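Local coordinates for Rep protein (Adeno-associated virus - 5, PDB 1M55) that acts as an endonuclease domain in viral rolling-circle replication, probably recognising the viral origin and nicking one DNA strand there with the help of a bound metal, at residues S41-T46 against P160-A165; R61-E66 against T92-S97; Y153-V158 against K183-Q188. All coordinates share one frame; numbering follows the deposited sequence.

Interaction 1 of 3, residues S41-T46 against P160-A165; sequences SDLNLT and PELQWA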
# COMPACT_ATOMS: atom_id res chain seq x y z
N SER A 41 -9.08 16.98 1.74
CA SER A 41 -9.47 15.92 0.82
C SER A 41 -10.79 16.26 0.14
O SER A 41 -11.64 16.93 0.73
CB SER A 41 -9.60 14.59 1.56
OG SER A 41 -10.00 13.55 0.69
N ASP A 42 -10.95 15.80 -1.10
CA ASP A 42 -12.18 16.03 -1.85
C ASP A 42 -12.79 14.70 -2.27
O ASP A 42 -13.60 14.64 -3.21
CB ASP A 42 -11.91 16.93 -3.07
CG ASP A 42 -10.94 16.30 -4.08
OD1 ASP A 42 -10.44 15.18 -3.83
OD2 ASP A 42 -10.68 16.94 -5.12
N LEU A 43 -12.38 13.63 -1.60
CA LEU A 43 -12.89 12.30 -1.90
C LEU A 43 -14.31 12.14 -1.38
O LEU A 43 -14.76 12.88 -0.51
CB LEU A 43 -12.00 11.22 -1.25
CG LEU A 43 -10.54 11.07 -1.68
CD1 LEU A 43 -9.89 9.99 -0.84
CD2 LEU A 43 -10.45 10.72 -3.15
N ASN A 44 -15.03 11.19 -1.96
CA ASN A 44 -16.39 10.89 -1.54
C ASN A 44 -16.23 9.73 -0.55
O ASN A 44 -15.89 8.61 -0.94
CB ASN A 44 -17.24 10.47 -2.73
CG ASN A 44 -18.66 10.09 -2.33
OD1 ASN A 44 -19.00 10.08 -1.15
ND2 ASN A 44 -19.48 9.79 -3.32
N LEU A 45 -16.44 10.00 0.73
CA LEU A 45 -16.28 8.99 1.77
C LEU A 45 -17.18 7.77 1.62
O LEU A 45 -16.79 6.67 2.00
CB LEU A 45 -16.45 9.61 3.16
CG LEU A 45 -16.04 8.75 4.37
CD1 LEU A 45 -14.55 8.44 4.32
CD2 LEU A 45 -16.37 9.48 5.66
N THR A 46 -18.36 7.95 1.04
CA THR A 46 -19.29 6.83 0.87
C THR A 46 -18.72 5.74 -0.03
O THR A 46 -19.15 4.59 0.05
CB THR A 46 -20.66 7.28 0.34
OG1 THR A 46 -20.52 7.80 -0.99
CG2 THR A 46 -21.25 8.37 1.23
N PRO A 160 -14.33 4.33 -7.52
CA PRO A 160 -13.98 3.58 -6.30
C PRO A 160 -12.68 2.77 -6.33
O PRO A 160 -12.32 2.17 -5.31
CB PRO A 160 -15.19 2.68 -6.11
CG PRO A 160 -15.53 2.32 -7.52
CD PRO A 160 -15.42 3.64 -8.25
N GLU A 161 -11.98 2.72 -7.46
CA GLU A 161 -10.72 1.97 -7.51
C GLU A 161 -9.77 2.57 -6.47
O GLU A 161 -9.16 1.84 -5.68
CB GLU A 161 -10.06 2.02 -8.89
CG GLU A 161 -8.77 1.19 -8.92
CD GLU A 161 -8.08 1.18 -10.27
OE1 GLU A 161 -8.63 1.72 -11.25
OE2 GLU A 161 -6.97 0.62 -10.34
N LEU A 162 -9.63 3.89 -6.48
CA LEU A 162 -8.79 4.57 -5.51
C LEU A 162 -9.58 4.57 -4.20
O LEU A 162 -10.73 5.01 -4.16
CB LEU A 162 -8.53 6.02 -5.93
CG LEU A 162 -7.89 6.93 -4.88
CD1 LEU A 162 -6.52 6.40 -4.51
CD2 LEU A 162 -7.80 8.36 -5.39
N GLN A 163 -8.96 4.04 -3.15
CA GLN A 163 -9.60 3.98 -1.84
C GLN A 163 -8.95 4.95 -0.86
O GLN A 163 -9.64 5.64 -0.11
CB GLN A 163 -9.54 2.55 -1.29
CG GLN A 163 -10.45 1.57 -2.01
CD GLN A 163 -11.90 1.70 -1.58
OE1 GLN A 163 -12.21 1.75 -0.39
NE2 GLN A 163 -12.81 1.75 -2.55
N TRP A 164 -7.62 5.05 -0.90
CA TRP A 164 -6.88 5.93 0.00
C TRP A 164 -5.41 5.92 -0.42
O TRP A 164 -5.00 5.08 -1.21
CB TRP A 164 -6.99 5.42 1.44
CG TRP A 164 -6.88 6.47 2.51
CD1 TRP A 164 -5.76 6.85 3.17
CD2 TRP A 164 -7.96 7.21 3.09
NE1 TRP A 164 -6.07 7.78 4.14
CE2 TRP A 164 -7.42 8.02 4.11
CE3 TRP A 164 -9.34 7.26 2.86
CZ2 TRP A 164 -8.20 8.87 4.90
CZ3 TRP A 164 -10.12 8.11 3.64
CH2 TRP A 164 -9.55 8.91 4.64
N ALA A 165 -4.63 6.85 0.12
CA ALA A 165 -3.20 6.90 -0.18
C ALA A 165 -2.48 7.65 0.92
O ALA A 165 -3.08 8.48 1.61
CB ALA A 165 -2.94 7.55 -1.54

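Interaction 2 of 3, residues R61-E66 against T92-S97; sequences RVFLYE and TLVETS. With ZN (zinc ion), chain D.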
# COMPACT_ATOMS: atom_id res chain seq x y z
N ARG A 61 1.45 0.61 8.07
CA ARG A 61 2.33 1.04 9.15
C ARG A 61 3.28 -0.07 9.61
O ARG A 61 4.48 0.16 9.75
CB ARG A 61 1.52 1.58 10.32
CG ARG A 61 0.75 2.85 10.00
CD ARG A 61 -0.08 3.30 11.19
NE ARG A 61 -0.94 4.44 10.89
CZ ARG A 61 -0.56 5.71 11.00
NH1 ARG A 61 0.66 6.02 11.41
NH2 ARG A 61 -1.43 6.68 10.74
N VAL A 62 2.76 -1.27 9.82
CA VAL A 62 3.60 -2.38 10.26
C VAL A 62 4.69 -2.67 9.21
O VAL A 62 5.86 -2.89 9.55
CB VAL A 62 2.77 -3.65 10.55
CG1 VAL A 62 3.70 -4.85 10.78
CG2 VAL A 62 1.89 -3.42 11.78
N PHE A 63 4.30 -2.61 7.94
CA PHE A 63 5.22 -2.85 6.83
C PHE A 63 6.34 -1.81 6.86
O PHE A 63 7.52 -2.16 6.84
CB PHE A 63 4.46 -2.76 5.50
CG PHE A 63 5.30 -3.09 4.28
CD1 PHE A 63 5.14 -4.30 3.62
CD2 PHE A 63 6.24 -2.18 3.80
CE1 PHE A 63 5.90 -4.61 2.50
CE2 PHE A 63 7.01 -2.48 2.67
CZ PHE A 63 6.84 -3.70 2.02
N LEU A 64 5.96 -0.54 6.91
CA LEU A 64 6.94 0.54 6.91
C LEU A 64 7.88 0.53 8.10
O LEU A 64 9.08 0.77 7.94
CB LEU A 64 6.24 1.90 6.80
CG LEU A 64 5.53 2.14 5.46
CD1 LEU A 64 4.69 3.40 5.52
CD2 LEU A 64 6.54 2.20 4.33
N TYR A 65 7.36 0.25 9.29
CA TYR A 65 8.19 0.22 10.49
C TYR A 65 9.21 -0.90 10.39
O TYR A 65 10.38 -0.72 10.74
CB TYR A 65 7.32 0.09 11.75
CG TYR A 65 6.35 1.24 11.95
CD1 TYR A 65 5.31 1.16 12.88
CD2 TYR A 65 6.43 2.39 11.16
CE1 TYR A 65 4.38 2.19 13.01
CE2 TYR A 65 5.49 3.42 11.28
CZ TYR A 65 4.48 3.32 12.21
OH TYR A 65 3.54 4.33 12.30
N GLU A 66 8.79 -2.05 9.87
CA GLU A 66 9.68 -3.19 9.71
C GLU A 66 10.72 -2.85 8.63
O GLU A 66 11.90 -3.18 8.77
CB GLU A 66 8.88 -4.43 9.33
CG GLU A 66 9.53 -5.76 9.71
CD GLU A 66 9.66 -5.98 11.21
OE1 GLU A 66 9.01 -5.27 12.02
OE2 GLU A 66 10.43 -6.89 11.59
N THR A 92 2.70 -0.61 -2.60
CA THR A 92 3.63 -0.10 -1.61
C THR A 92 4.98 0.27 -2.23
O THR A 92 5.80 -0.61 -2.52
CB THR A 92 3.82 -1.13 -0.48
OG1 THR A 92 2.54 -1.69 -0.13
CG2 THR A 92 4.44 -0.49 0.75
N LEU A 93 5.18 1.56 -2.49
CA LEU A 93 6.43 2.04 -3.06
C LEU A 93 7.31 2.55 -1.93
O LEU A 93 6.92 3.47 -1.20
CB LEU A 93 6.19 3.19 -4.05
CG LEU A 93 5.46 2.91 -5.36
CD1 LEU A 93 5.31 4.22 -6.13
CD2 LEU A 93 6.22 1.89 -6.18
N VAL A 94 8.47 1.94 -1.76
CA VAL A 94 9.40 2.35 -0.72
C VAL A 94 10.75 2.55 -1.38
O VAL A 94 11.15 1.75 -2.23
CB VAL A 94 9.49 1.31 0.41
CG1 VAL A 94 10.26 1.89 1.58
CG2 VAL A 94 8.09 0.90 0.87
N GLU A 95 11.46 3.61 -1.02
CA GLU A 95 12.75 3.88 -1.64
C GLU A 95 13.74 2.75 -1.43
O GLU A 95 13.72 2.06 -0.41
CB GLU A 95 13.32 5.22 -1.18
CG GLU A 95 13.90 5.22 0.21
CD GLU A 95 14.48 6.57 0.57
OE1 GLU A 95 15.19 7.17 -0.27
OE2 GLU A 95 14.20 7.04 1.69
N THR A 96 14.62 2.57 -2.41
CA THR A 96 15.62 1.50 -2.40
C THR A 96 16.79 1.68 -1.43
O THR A 96 17.44 0.70 -1.07
CB THR A 96 16.21 1.32 -3.81
OG1 THR A 96 16.82 2.55 -4.24
CG2 THR A 96 15.12 0.95 -4.80
N SER A 97 17.06 2.92 -1.04
CA SER A 97 18.16 3.24 -0.14
C SER A 97 18.35 2.27 1.02
O SER A 97 17.43 2.02 1.81
CB SER A 97 17.99 4.67 0.39
OG SER A 97 19.17 5.15 1.02
ZN ZN D . 15.60 8.45 2.55
O HOH W 1 17.60 7.57 1.59
O HOH W 2 13.87 9.42 3.86

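Interaction 3 of 3, residues Y153-V158 against K183-Q188; sequences YLLPKV and KRLVAQ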
# COMPACT_ATOMS: atom_id res chain seq x y z
N TYR A 153 1.21 6.40 -13.20
CA TYR A 153 0.38 5.22 -12.97
C TYR A 153 -0.55 5.21 -11.77
O TYR A 153 -1.69 4.75 -11.88
CB TYR A 153 1.32 4.02 -12.90
CG TYR A 153 0.68 2.66 -12.89
CD1 TYR A 153 -0.08 2.21 -13.97
CD2 TYR A 153 0.93 1.78 -11.84
CE1 TYR A 153 -0.56 0.91 -14.01
CE2 TYR A 153 0.45 0.48 -11.86
CZ TYR A 153 -0.29 0.05 -12.95
OH TYR A 153 -0.71 -1.25 -13.00
N LEU A 154 -0.09 5.71 -10.63
CA LEU A 154 -0.91 5.69 -9.42
C LEU A 154 -1.87 6.87 -9.27
O LEU A 154 -3.05 6.67 -8.97
CB LEU A 154 -0.03 5.57 -8.18
CG LEU A 154 0.86 4.32 -8.14
CD1 LEU A 154 1.64 4.32 -6.83
CD2 LEU A 154 0.02 3.05 -8.26
N LEU A 155 -1.38 8.09 -9.49
CA LEU A 155 -2.23 9.27 -9.35
C LEU A 155 -3.50 9.31 -10.22
O LEU A 155 -4.52 9.86 -9.80
CB LEU A 155 -1.43 10.56 -9.54
CG LEU A 155 -0.31 10.86 -8.53
CD1 LEU A 155 0.13 12.31 -8.68
CD2 LEU A 155 -0.78 10.59 -7.11
N PRO A 156 -3.47 8.73 -11.45
CA PRO A 156 -4.65 8.73 -12.32
C PRO A 156 -5.87 7.95 -11.80
O PRO A 156 -6.99 8.16 -12.29
CB PRO A 156 -4.13 8.09 -13.60
CG PRO A 156 -2.70 8.46 -13.62
CD PRO A 156 -2.29 8.23 -12.19
N LYS A 157 -5.67 7.02 -10.87
CA LYS A 157 -6.79 6.23 -10.35
C LYS A 157 -7.86 7.11 -9.71
O LYS A 157 -7.53 8.07 -9.00
CB LYS A 157 -6.31 5.18 -9.35
CG LYS A 157 -5.85 3.86 -9.97
CD LYS A 157 -4.46 3.96 -10.57
CE LYS A 157 -4.08 2.67 -11.29
NZ LYS A 157 -4.10 1.48 -10.40
N VAL A 158 -9.12 6.80 -9.97
CA VAL A 158 -10.24 7.55 -9.40
C VAL A 158 -11.09 6.59 -8.57
O VAL A 158 -10.87 5.37 -8.61
CB VAL A 158 -11.11 8.23 -10.50
CG1 VAL A 158 -10.31 9.27 -11.25
CG2 VAL A 158 -11.66 7.19 -11.47
N LYS A 183 -5.23 15.45 -10.64
CA LYS A 183 -5.52 15.90 -12.00
C LYS A 183 -4.44 16.89 -12.46
O LYS A 183 -3.94 16.80 -13.58
CB LYS A 183 -6.91 16.55 -12.01
CG LYS A 183 -7.45 16.93 -13.38
CD LYS A 183 -8.86 17.48 -13.25
CE LYS A 183 -9.40 17.95 -14.60
NZ LYS A 183 -10.77 18.54 -14.48
N ARG A 184 -4.03 17.79 -11.57
CA ARG A 184 -3.00 18.77 -11.90
C ARG A 184 -1.66 18.09 -12.20
O ARG A 184 -0.99 18.40 -13.20
CB ARG A 184 -2.81 19.78 -10.76
CG ARG A 184 -1.79 20.87 -11.08
CD ARG A 184 -1.55 21.82 -9.91
NE ARG A 184 -0.75 21.21 -8.84
CZ ARG A 184 0.58 21.10 -8.86
NH1 ARG A 184 1.28 21.55 -9.89
NH2 ARG A 184 1.21 20.56 -7.82
N LEU A 185 -1.26 17.15 -11.34
CA LEU A 185 0.00 16.44 -11.51
C LEU A 185 0.01 15.51 -12.72
O LEU A 185 1.05 15.36 -13.38
CB LEU A 185 0.38 15.70 -10.23
CG LEU A 185 0.70 16.64 -9.06
CD1 LEU A 185 0.99 15.87 -7.79
CD2 LEU A 185 1.89 17.50 -9.44
N VAL A 186 -1.13 14.90 -13.02
CA VAL A 186 -1.23 14.02 -14.18
C VAL A 186 -1.06 14.87 -15.44
O VAL A 186 -0.29 14.52 -16.34
CB VAL A 186 -2.60 13.30 -14.22
CG1 VAL A 186 -2.80 12.60 -15.56
CG2 VAL A 186 -2.68 12.28 -13.09
N ALA A 187 -1.73 16.02 -15.47
CA ALA A 187 -1.64 16.94 -16.60
C ALA A 187 -0.19 17.37 -16.81
O ALA A 187 0.33 17.33 -17.93
CB ALA A 187 -2.52 18.16 -16.36
N GLN A 188 0.47 17.75 -15.72
CA GLN A 188 1.86 18.18 -15.75
C GLN A 188 2.77 17.07 -16.27
O GLN A 188 3.69 17.32 -17.05
CB GLN A 188 2.30 18.63 -14.36
CG GLN A 188 3.73 19.11 -14.27
CD GLN A 188 4.09 19.56 -12.87
OE1 GLN A 188 4.07 20.74 -12.56
NE2 GLN A 188 4.40 18.60 -12.00

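Interaction 1 of 3, residues S41-T46 against P160-A165
With CG set anti to its carbonyl carbon (chi1 -64°), Leu43 directs its isobutyl group from the loop toward the strand, while Leu162, whose CG stands anti to its own backbone N (chi1 169°), turns its side chain to meet it. The two chains cross at about a right angle and touch through single methyls, Leu43 CD2 lying 4.2 Å from Leu162 CD2. The other methyl of Leu43 lies against the backbone: CD1 is 4.4 Å from Gln163 O, a buried carbonyl oxygen with no hydrogen-bonding partner in the model. Two residues further on, Leu45 brings CD1 to the edge of the Trp164 indole, near the ring plane, at 4.5 Å from CZ3. The same indole meets Trp35 edge-to-face and Trp166 obliquely.

No hydrogen bond joins 41-46 to 160-165; the polar bonds lie within each segment or run to its neighbours. The Gln163 amide is a good case: NE2 donates to Pro160 O at 2.8 Å, with an N-H...O angle of 160° and in the carbonyl plane, and also reaches Leu47 O, while OE1 accepts from Glu49 N. A side chain of the strand thereby ties down the loop just beyond Thr46. On the loop itself, Asn44 OD1 receives Thr46 OG1 at 2.7 Å and Thr46 N at 3.1 Å, both from the same face and well out of its plane. At the other end Asp42 accepts from the amides of Leu179 and Glu180, at the start of helix 179-191.

Asn44 forms an Asx turn leading into the 3-10 segment. Gln163 with Trp164, both opposite Phe81, makes a classic beta bulge, and the loop packs on this bulged strand, which pairs with strand 77-83 of the antiparallel sheet.

Interaction 2 of 3, residues R61-E66 against T92-S97
Water 1 is held by three partners, the first being zinc, which it coordinates at 2.4 Å. It also donates to Glu95 OE1 at 3.1 Å and pairs with Ser97 OG. Glu95 itself binds the ion through OE2 at 2.2 Å, and the same oxygen accepts from Lys76 N; Gln73 OE1 and a second water are the other ligands. This polar cluster sits at the end of strand 88-95, whereas helix and strand meet one to three residues earlier, at Thr92 and Val94, without any hydrogen bond between them.

There Phe63, its CG anti to the backbone N (chi1 -176°), points its ring at the strand and takes Thr92 CG2 over one face, a CH-pi contact 4.1 Å from the ring centroid and displaced toward the rim. Val94 CG2 wedges between two helix residues, 4.0 Å from both Phe63 CE2 and Leu64 CD2. Strand alternation turns the intervening Leu93 to the other side of the sheet, against helix 149-154.

Between 61-66 and 92-97 the contact is thus purely apolar, and the carboxylate lies beyond it at the strand's end, where this zinc probably offsets its charge.

Interaction 3 of 3, residues Y153-V158 against K183-Q188
A type I beta turn from Leu154 to Lys157, closed by Lys157 N to Leu154 O at 3.3 Å, places its two central residues, Leu155 and Pro156, against the 183-188 part of helix 179-191, and the backbones come nearest at Pro156 and Val186, whose CA atoms are 6.6 Å apart. From the first corner Leu155 reaches across to the helix with CG anti to its carbonyl carbon (chi1 -63°), which carries CD1 onto Leu185. That one methyl touches twice, lying 3.7 Å from Leu185 CB and 3.8 Å from Leu185 CD1, and the two side chains meet at a slant. Tyr172, in a loop, packs on both leucines.

The helix answers with the neighbouring residue. Val186 pushes its CG2 branch into the turn, 3.9 Å from Pro156 CG and 4.1 Å from Leu155 CB, and the same methyl approaches Pro156 N. A single valine branch thus fills the angle between the two corner residues. In terms of the Rep nuclease fold, this joins the turn 154-157 to helix 179-191, the last helix of the modelled chain, with strand 162-167 lying between them in sequence.

Polar links run alongside the apolar ones. Arg182, one residue ahead of the helical segment, donates through NH1 to Leu155 O and more weakly to Leu154 O, so the carbonyl side of the turn is gripped by the same helix. Leu154 itself turns elsewhere, its side chain packing on Phe78, Leu93 and His91, the last a ligand of a bound zinc. Lys157 NZ forms salt bridges with Glu161 and with Glu82, another ligand of that ion, which puts the residue closing the turn in the second shell of the metal site. Pro156, by contrast, lies at the exposed margin, where Val186 covers part of its ring.

All three contacts are apolar where their segments meet, yet they sit at different depths. Interaction 2 is the most central, a buried helix-on-sheet contact; interaction 1 is also buried but farther out, and interaction 3 is only partly buried. Interactions 1 and 2 reach the same antiparallel sheet on opposite sides of the chain's centre. Helix 179-191 connects interactions 1 and 3: it supplies one side of interaction 3 and also packs on Leu43 and Leu162. These two contacts touch directly, Leu162 CD2 lying 3.6 Å from Lys157 O. Interaction 2 meets interaction 3 through Leu93 and Leu154. One phenyl face matters in interaction 2, an indole edge in interaction 1, and aliphatic groups alone in interaction 3.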